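Local coordinates for protein GH3 beta-N-acetylglucosaminidase (Paenibacillaceae, PDB 6K5J) that probably cleaves the glycosidic bonds of terminal beta-linked N-acetylglucosamine units in its substrates, acting as a beta-N-acetylglucosaminidase of glycoside hydrolase family 3, at residues A[13-21]-A[309-317]; A[98-107]-A[501-509]. One frame throughout, in Å; residues are numbered along the deposited sequence.

Interaction 1. Residues A[13-21]-A[309-317]; sequences LKQKVGQLV and LDALLAAVE
L309 starts the contact with V21 and G18: its CD2 lies 3.6 Å from V21 CG2 and 3.9 Å from G18 CA, where the bare glycine backbone is itself the packing surface. The L309 carbonyl also meets a methyl, V17 CG1 resting 3.8 Å from L309 O. One turn on, L312 points at helix 13-19 and splits its contacts, CB against V17 CG1 and CD1 against V21 CG2 (3.9 Å). V17 owes this reach to its first torsion (chi1 160°), which sends CG1 out between L309 and L312 while CG2 turns to L313. L313 crosses V17 at about a right angle and forks: CD1 packs on L13 CG at 3.8 Å, and CD2 on the aliphatic CG of K14 at 4.1 Å. V316 then meets L13 tip to tip, V316 CG1 to L13 CD1 at 3.8 Å, and E317 brushes L13 with its CG alone. The axes of 13-19 and 309-317 run at 128° and approach to 9.6 Å. Helix 13-19 leads into strand 21-23 and helix 302-317 follows strand 296-298, which lies parallel beside 21-23, so the pair joins early and late parts of the TIM-barrel domain. No hydrogen bond crosses between the segments; they hold by shape and methyl contact, from buried V17 and V21 out to L13 and the aliphatic parts of K14 and E317.

Interaction 2. Residues A[98-107]-A[501-509]; sequences VVPGNMALGA and AAYENTPSA
G101 N, at the N-cap of helix 102-108, donates to the syn lone pair of E504 OE1 at 2.7 Å and 163°, tying the TIM-barrel domain to the loop between strand 499-501 and helix 507-517. Beside it the Y503 ring packs on helix 102-108: M103 O lies over one face and A501 CB over the other, both toward its rim. M103 CG touches Y503 CD1 at 3.5 Å, and its SD makes an oblique Met-aromatic contact, 4.9 Å from the ring centroid. A107 CB is tight against Y503 CE2, at 3.3 Å. Farther along, V98 CG1 reaches T506 CG2 and P507 CD.

Around this shell, a water links A104 N, Y503 O and E504 OE1, and another joins V98 O to S508 N. T374 OG1 hydrogen-bonds Y503 OH, and S369 OG hydrogen-bonds S508 OG. With CG set between backbone N and carbonyl carbon (chi1 58°) and the chain extended beyond it, E504 brings its carboxylate to G101 N. The T506 hydroxyl donates to E504 OE2 from 37° above the carboxylate plane at 2.7 Å, and T506 OG1 caps helix 507-517 by accepting from A509 N at 3.2 Å.

The two contacts share no helix or strand and lie on opposite sides of the chain's centre, their nearest atoms about 24 Å apart. Interaction 1 is peripheral and partly buried, joining helix 13-19, near the start of the TIM-barrel domain, to helix 302-317, late in it. Interaction 2 is buried near the middle of the molecule and joins that barrel to the domain built on the mixed sheet. The chemistry follows the place: 13-21 with 309-317 relies mainly on aliphatic side chains, with some backbone atoms, and grades into charged residues at the surface, whereas 98-107 with 501-509 adds a carboxylate, an aromatic ring, a capping threonine and two bridging waters, which satisfy polar groups inside the protein.

Interaction 1. Residues A[13-21]-A[309-317]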
loop_
_atom_site.group_PDB
_atom_site.type_symbol
_atom_site.label_atom_id
_atom_site.label_comp_id
_atom_site.label_asym_id
_atom_site.label_seq_id
_atom_site.Cartn_x
_atom_site.Cartn_y
_atom_site.Cartn_z
ATOM N N LEU A 13 -15.561 -3.431 -31.141
ATOM C CA LEU A 13 -14.927 -4.524 -30.419
ATOM C C LEU A 13 -13.571 -4.107 -29.866
ATOM O O LEU A 13 -13.229 -4.448 -28.729
ATOM C CB LEU A 13 -14.776 -5.744 -31.327
ATOM C CG LEU A 13 -14.083 -6.946 -30.681
ATOM C CD1 LEU A 13 -14.756 -7.309 -29.367
ATOM C CD2 LEU A 13 -14.088 -8.141 -31.631
ATOM N N LYS A 14 -12.780 -3.374 -30.655
ATOM C CA LYS A 14 -11.468 -2.960 -30.168
ATOM C C LYS A 14 -11.597 -1.986 -28.999
ATOM O O LYS A 14 -10.783 -2.015 -28.066
ATOM C CB LYS A 14 -10.649 -2.338 -31.301
ATOM C CG LYS A 14 -9.704 -3.319 -31.992
ATOM C CD LYS A 14 -8.669 -2.599 -32.870
ATOM C CE LYS A 14 -7.611 -1.858 -32.028
ATOM N NZ LYS A 14 -6.939 -2.726 -31.000
ATOM N N GLN A 15 -12.605 -1.108 -29.030
ATOM C CA GLN A 15 -12.830 -0.224 -27.889
ATOM C C GLN A 15 -13.283 -1.003 -26.660
ATOM O O GLN A 15 -12.903 -0.667 -25.533
ATOM C CB GLN A 15 -13.870 0.835 -28.227
ATOM C CG GLN A 15 -13.399 1.963 -29.108
ATOM C CD GLN A 15 -14.560 2.861 -29.482
ATOM O OE1 GLN A 15 -15.553 2.401 -30.053
ATOM N NE2 GLN A 15 -14.461 4.138 -29.130
ATOM N N LYS A 16 -14.138 -2.010 -26.843
ATOM C CA LYS A 16 -14.579 -2.800 -25.697
ATOM C C LYS A 16 -13.407 -3.537 -25.072
ATOM O O LYS A 16 -13.251 -3.547 -23.844
ATOM C CB LYS A 16 -15.670 -3.792 -26.109
ATOM C CG LYS A 16 -16.966 -3.152 -26.605
ATOM C CD LYS A 16 -17.997 -4.238 -26.892
ATOM C CE LYS A 16 -19.194 -3.685 -27.648
ATOM N NZ LYS A 16 -20.177 -4.765 -27.936
ATOM N N VAL A 17 -12.559 -4.141 -25.904
ATOM C CA VAL A 17 -11.406 -4.862 -25.375
ATOM C C VAL A 17 -10.469 -3.896 -24.664
ATOM O O VAL A 17 -9.941 -4.197 -23.587
ATOM C CB VAL A 17 -10.701 -5.642 -26.502
ATOM C CG1 VAL A 17 -9.258 -5.990 -26.118
ATOM C CG2 VAL A 17 -11.490 -6.912 -26.835
ATOM N N GLY A 18 -10.257 -2.713 -25.247
ATOM C CA GLY A 18 -9.395 -1.728 -24.611
ATOM C C GLY A 18 -9.879 -1.298 -23.237
ATOM O O GLY A 18 -9.065 -1.023 -22.348
ATOM N N GLN A 19 -11.203 -1.239 -23.040
ATOM C CA GLN A 19 -11.752 -0.874 -21.733
ATOM C C GLN A 19 -11.269 -1.809 -20.632
ATOM O O GLN A 19 -11.207 -1.407 -19.464
ATOM C CB GLN A 19 -13.280 -0.883 -21.772
ATOM C CG GLN A 19 -13.890 0.352 -22.388
ATOM C CD GLN A 19 -13.498 1.620 -21.651
ATOM O OE1 GLN A 19 -13.886 1.833 -20.498
ATOM N NE2 GLN A 19 -12.712 2.463 -22.313
ATOM N N LEU A 20 -10.931 -3.050 -20.979
ATOM C CA LEU A 20 -10.540 -4.063 -20.006
ATOM C C LEU A 20 -9.088 -3.952 -19.552
ATOM O O LEU A 20 -8.645 -4.794 -18.764
ATOM C CB LEU A 20 -10.769 -5.453 -20.591
ATOM C CG LEU A 20 -12.119 -5.684 -21.276
ATOM C CD1 LEU A 20 -12.212 -7.115 -21.755
ATOM C CD2 LEU A 20 -13.248 -5.362 -20.319
ATOM N N VAL A 21 -8.339 -2.953 -20.001
ATOM C CA VAL A 21 -6.912 -2.872 -19.690
ATOM C C VAL A 21 -6.608 -1.546 -19.007
ATOM O O VAL A 21 -7.078 -0.490 -19.442
ATOM C CB VAL A 21 -6.056 -3.051 -20.955
ATOM C CG1 VAL A 21 -4.573 -2.844 -20.633
ATOM C CG2 VAL A 21 -6.319 -4.435 -21.557
ATOM N N LEU A 309 -3.522 -6.804 -24.650
ATOM C CA LEU A 309 -4.558 -6.279 -25.534
ATOM C C LEU A 309 -4.752 -7.178 -26.751
ATOM O O LEU A 309 -5.890 -7.478 -27.142
ATOM C CB LEU A 309 -4.195 -4.856 -25.973
ATOM C CG LEU A 309 -4.412 -3.707 -24.985
ATOM C CD1 LEU A 309 -3.490 -2.515 -25.310
ATOM C CD2 LEU A 309 -5.872 -3.275 -24.964
ATOM N N ASP A 310 -3.642 -7.599 -27.373
ATOM C CA ASP A 310 -3.699 -8.488 -28.531
ATOM C C ASP A 310 -4.292 -9.840 -28.165
ATOM O O ASP A 310 -5.095 -10.397 -28.918
ATOM C CB ASP A 310 -2.295 -8.687 -29.121
ATOM C CG ASP A 310 -1.819 -7.496 -29.949
ATOM O OD1 ASP A 310 -2.660 -6.697 -30.405
ATOM O OD2 ASP A 310 -0.590 -7.367 -30.142
ATOM N N ALA A 311 -3.892 -10.395 -27.019
ATOM C CA ALA A 311 -4.402 -11.701 -26.616
ATOM C C ALA A 311 -5.898 -11.648 -26.323
ATOM O O ALA A 311 -6.635 -12.585 -26.660
ATOM C CB ALA A 311 -3.625 -12.206 -25.404
ATOM N N LEU A 312 -6.368 -10.566 -25.694
ATOM C CA LEU A 312 -7.794 -10.444 -25.394
ATOM C C LEU A 312 -8.610 -10.332 -26.674
ATOM O O LEU A 312 -9.650 -10.985 -26.819
ATOM C CB LEU A 312 -8.052 -9.231 -24.495
ATOM C CG LEU A 312 -7.635 -9.412 -23.029
ATOM C CD1 LEU A 312 -7.676 -8.066 -22.294
ATOM C CD2 LEU A 312 -8.531 -10.430 -22.348
ATOM N N LEU A 313 -8.150 -9.504 -27.614
ATOM C CA LEU A 313 -8.837 -9.390 -28.895
ATOM C C LEU A 313 -8.856 -10.730 -29.628
ATOM O O LEU A 313 -9.898 -11.150 -30.149
ATOM C CB LEU A 313 -8.171 -8.312 -29.748
ATOM C CG LEU A 313 -8.892 -8.015 -31.062
ATOM C CD1 LEU A 313 -10.266 -7.412 -30.800
ATOM C CD2 LEU A 313 -8.061 -7.094 -31.946
ATOM N N ALA A 314 -7.714 -11.420 -29.671
ATOM C CA ALA A 314 -7.652 -12.699 -30.376
ATOM C C ALA A 314 -8.579 -13.729 -29.743
ATOM O O ALA A 314 -9.174 -14.557 -30.446
ATOM C CB ALA A 314 -6.214 -13.221 -30.401
ATOM N N ALA A 315 -8.713 -13.692 -28.414
ATOM C CA ALA A 315 -9.588 -14.632 -27.720
ATOM C C ALA A 315 -11.053 -14.403 -28.078
ATOM O O ALA A 315 -11.821 -15.363 -28.205
ATOM C CB ALA A 315 -9.380 -14.526 -26.210
ATOM N N VAL A 316 -11.466 -13.143 -28.246
ATOM C CA VAL A 316 -12.829 -12.895 -28.713
ATOM C C VAL A 316 -12.970 -13.317 -30.166
ATOM O O VAL A 316 -13.978 -13.914 -30.561
ATOM C CB VAL A 316 -13.216 -11.417 -28.525
ATOM C CG1 VAL A 316 -14.617 -11.146 -29.118
ATOM C CG2 VAL A 316 -13.152 -11.033 -27.048
ATOM N N GLU A 317 -11.956 -13.036 -30.983
ATOM C CA GLU A 317 -12.071 -13.339 -32.404
ATOM C C GLU A 317 -12.032 -14.836 -32.678
ATOM O O GLU A 317 -12.581 -15.280 -33.694
ATOM C CB GLU A 317 -10.975 -12.608 -33.169
ATOM C CG GLU A 317 -11.207 -11.088 -33.207
ATOM C CD GLU A 317 -10.138 -10.357 -33.999
ATOM O OE1 GLU A 317 -9.021 -10.910 -34.150
ATOM O OE2 GLU A 317 -10.416 -9.234 -34.467
#

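Interaction 2. Residues A[98-107]-A[501-509]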
loop_
_atom_site.group_PDB
_atom_site.type_symbol
_atom_site.label_atom_id
_atom_site.label_comp_id
_atom_site.label_asym_id
_atom_site.label_seq_id
_atom_site.Cartn_x
_atom_site.Cartn_y
_atom_site.Cartn_z
ATOM N N VAL A 98 1.262 13.487 4.116
ATOM C CA VAL A 98 1.705 12.121 4.368
ATOM C C VAL A 98 0.802 11.571 5.468
ATOM O O VAL A 98 0.833 12.037 6.608
ATOM C CB VAL A 98 3.189 12.063 4.752
ATOM C CG1 VAL A 98 3.618 10.617 5.017
ATOM C CG2 VAL A 98 4.028 12.647 3.635
ATOM N N VAL A 99 -0.036 10.606 5.113
ATOM C CA VAL A 99 -1.097 10.113 5.979
ATOM C C VAL A 99 -0.598 8.828 6.639
ATOM O O VAL A 99 0.109 8.052 5.986
ATOM C CB VAL A 99 -2.371 9.904 5.143
ATOM C CG1 VAL A 99 -3.373 9.059 5.850
ATOM C CG2 VAL A 99 -2.960 11.274 4.742
ATOM N N PRO A 100 -0.932 8.559 7.904
ATOM C CA PRO A 100 -0.545 7.278 8.517
ATOM C C PRO A 100 -1.095 6.089 7.746
ATOM O O PRO A 100 -2.180 6.146 7.162
ATOM C CB PRO A 100 -1.164 7.351 9.914
ATOM C CG PRO A 100 -1.286 8.799 10.192
ATOM C CD PRO A 100 -1.612 9.435 8.870
ATOM N N GLY A 101 -0.333 4.994 7.770
ATOM C CA GLY A 101 -0.681 3.799 7.036
ATOM C C GLY A 101 -1.481 2.831 7.887
ATOM O O GLY A 101 -1.803 3.088 9.043
ATOM N N ASN A 102 -1.780 1.679 7.290
ATOM C CA ASN A 102 -2.822 0.815 7.834
ATOM C C ASN A 102 -2.476 0.318 9.232
ATOM O O ASN A 102 -3.282 0.448 10.155
ATOM C CB ASN A 102 -3.089 -0.350 6.882
ATOM C CG ASN A 102 -4.030 0.037 5.761
ATOM O OD1 ASN A 102 -4.248 1.231 5.501
ATOM N ND2 ASN A 102 -4.611 -0.961 5.109
ATOM N N MET A 103 -1.287 -0.257 9.421
ATOM C CA MET A 103 -1.049 -0.842 10.735
ATOM C C MET A 103 -0.881 0.234 11.806
ATOM O O MET A 103 -1.242 0.007 12.964
ATOM C CB MET A 103 0.153 -1.794 10.725
ATOM C CG MET A 103 0.189 -2.654 12.010
ATOM S SD MET A 103 1.327 -4.058 11.951
ATOM C CE MET A 103 0.430 -5.130 10.811
ATOM N N ALA A 104 -0.384 1.419 11.440
ATOM C CA ALA A 104 -0.403 2.535 12.383
ATOM C C ALA A 104 -1.836 2.877 12.785
ATOM O O ALA A 104 -2.128 3.100 13.969
ATOM C CB ALA A 104 0.298 3.751 11.770
ATOM N N LEU A 105 -2.755 2.882 11.816
ATOM C CA LEU A 105 -4.157 3.140 12.133
ATOM C C LEU A 105 -4.747 2.016 12.981
ATOM O O LEU A 105 -5.548 2.270 13.887
ATOM C CB LEU A 105 -4.964 3.316 10.839
ATOM C CG LEU A 105 -4.742 4.635 10.076
ATOM C CD1 LEU A 105 -5.230 4.527 8.620
ATOM C CD2 LEU A 105 -5.443 5.788 10.798
ATOM N N GLY A 106 -4.372 0.767 12.690
ATOM C CA GLY A 106 -4.862 -0.356 13.481
ATOM C C GLY A 106 -4.452 -0.276 14.940
ATOM O O GLY A 106 -5.244 -0.593 15.835
ATOM N N ALA A 107 -3.213 0.156 15.204
ATOM C CA ALA A 107 -2.755 0.286 16.589
ATOM C C ALA A 107 -3.480 1.399 17.334
ATOM O O ALA A 107 -3.629 1.323 18.559
ATOM C CB ALA A 107 -1.250 0.542 16.638
ATOM N N ALA A 501 6.766 0.264 18.951
ATOM C CA ALA A 501 6.377 0.139 17.551
ATOM C C ALA A 501 5.750 1.443 17.082
ATOM O O ALA A 501 4.825 1.961 17.722
ATOM C CB ALA A 501 5.404 -1.030 17.329
ATOM N N ALA A 502 6.238 1.958 15.954
ATOM C CA ALA A 502 5.610 3.085 15.278
ATOM C C ALA A 502 4.954 2.715 13.957
ATOM O O ALA A 502 4.200 3.535 13.413
ATOM C CB ALA A 502 6.634 4.209 15.028
ATOM N N TYR A 503 5.233 1.529 13.414
ATOM C CA TYR A 503 4.594 0.949 12.229
ATOM C C TYR A 503 4.916 1.685 10.931
ATOM O O TYR A 503 4.388 1.307 9.869
ATOM C CB TYR A 503 3.064 0.854 12.398
ATOM C CG TYR A 503 2.672 0.261 13.734
ATOM C CD1 TYR A 503 2.697 -1.113 13.936
ATOM C CD2 TYR A 503 2.318 1.078 14.812
ATOM C CE1 TYR A 503 2.358 -1.668 15.159
ATOM C CE2 TYR A 503 1.984 0.531 16.042
ATOM C CZ TYR A 503 1.997 -0.844 16.203
ATOM O OH TYR A 503 1.662 -1.400 17.423
ATOM N N GLU A 504 5.755 2.716 10.967
ATOM C CA GLU A 504 6.092 3.503 9.784
ATOM C C GLU A 504 7.118 4.545 10.216
ATOM O O GLU A 504 7.333 4.768 11.412
ATOM C CB GLU A 504 4.867 4.172 9.153
ATOM C CG GLU A 504 4.132 5.081 10.107
ATOM C CD GLU A 504 2.792 5.515 9.569
ATOM O OE1 GLU A 504 2.127 4.713 8.874
ATOM O OE2 GLU A 504 2.410 6.669 9.843
ATOM N N ASN A 505 7.761 5.177 9.228
ATOM C CA ASN A 505 8.729 6.242 9.484
ATOM C C ASN A 505 8.242 7.593 8.960
ATOM O O ASN A 505 9.047 8.447 8.578
ATOM C CB ASN A 505 10.097 5.889 8.893
ATOM C CG ASN A 505 10.098 5.851 7.372
ATOM O OD1 ASN A 505 9.058 5.973 6.736
ATOM N ND2 ASN A 505 11.280 5.669 6.784
ATOM N N THR A 506 6.924 7.787 8.924
ATOM C CA THR A 506 6.318 9.023 8.450
ATOM C C THR A 506 6.655 10.194 9.370
ATOM O O THR A 506 7.030 9.994 10.527
ATOM C CB THR A 506 4.802 8.873 8.406
ATOM O OG1 THR A 506 4.331 8.560 9.726
ATOM C CG2 THR A 506 4.390 7.767 7.446
ATOM N N PRO A 507 6.486 11.434 8.887
ATOM C CA PRO A 507 6.724 12.585 9.772
ATOM C C PRO A 507 5.902 12.541 11.049
ATOM O O PRO A 507 6.447 12.764 12.135
ATOM C CB PRO A 507 6.353 13.784 8.884
ATOM C CG PRO A 507 6.670 13.320 7.498
ATOM C CD PRO A 507 6.250 11.857 7.490
ATOM N N SER A 508 4.598 12.239 10.949
ATOM C CA SER A 508 3.749 12.281 12.134
ATOM C C SER A 508 4.055 11.138 13.094
ATOM O O SER A 508 3.895 11.304 14.305
ATOM C CB SER A 508 2.268 12.269 11.737
ATOM O OG SER A 508 1.905 11.043 11.124
ATOM N N ALA A 509 4.482 9.978 12.582
ATOM C CA ALA A 509 4.829 8.871 13.470
ATOM C C ALA A 509 6.110 9.176 14.233
ATOM O O ALA A 509 6.232 8.841 15.414
ATOM C CB ALA A 509 4.985 7.568 12.676
HETATM O O HOH W 1 2.819 12.083 8.537
HETATM O O HOH W 2 1.715 1.856 9.008
#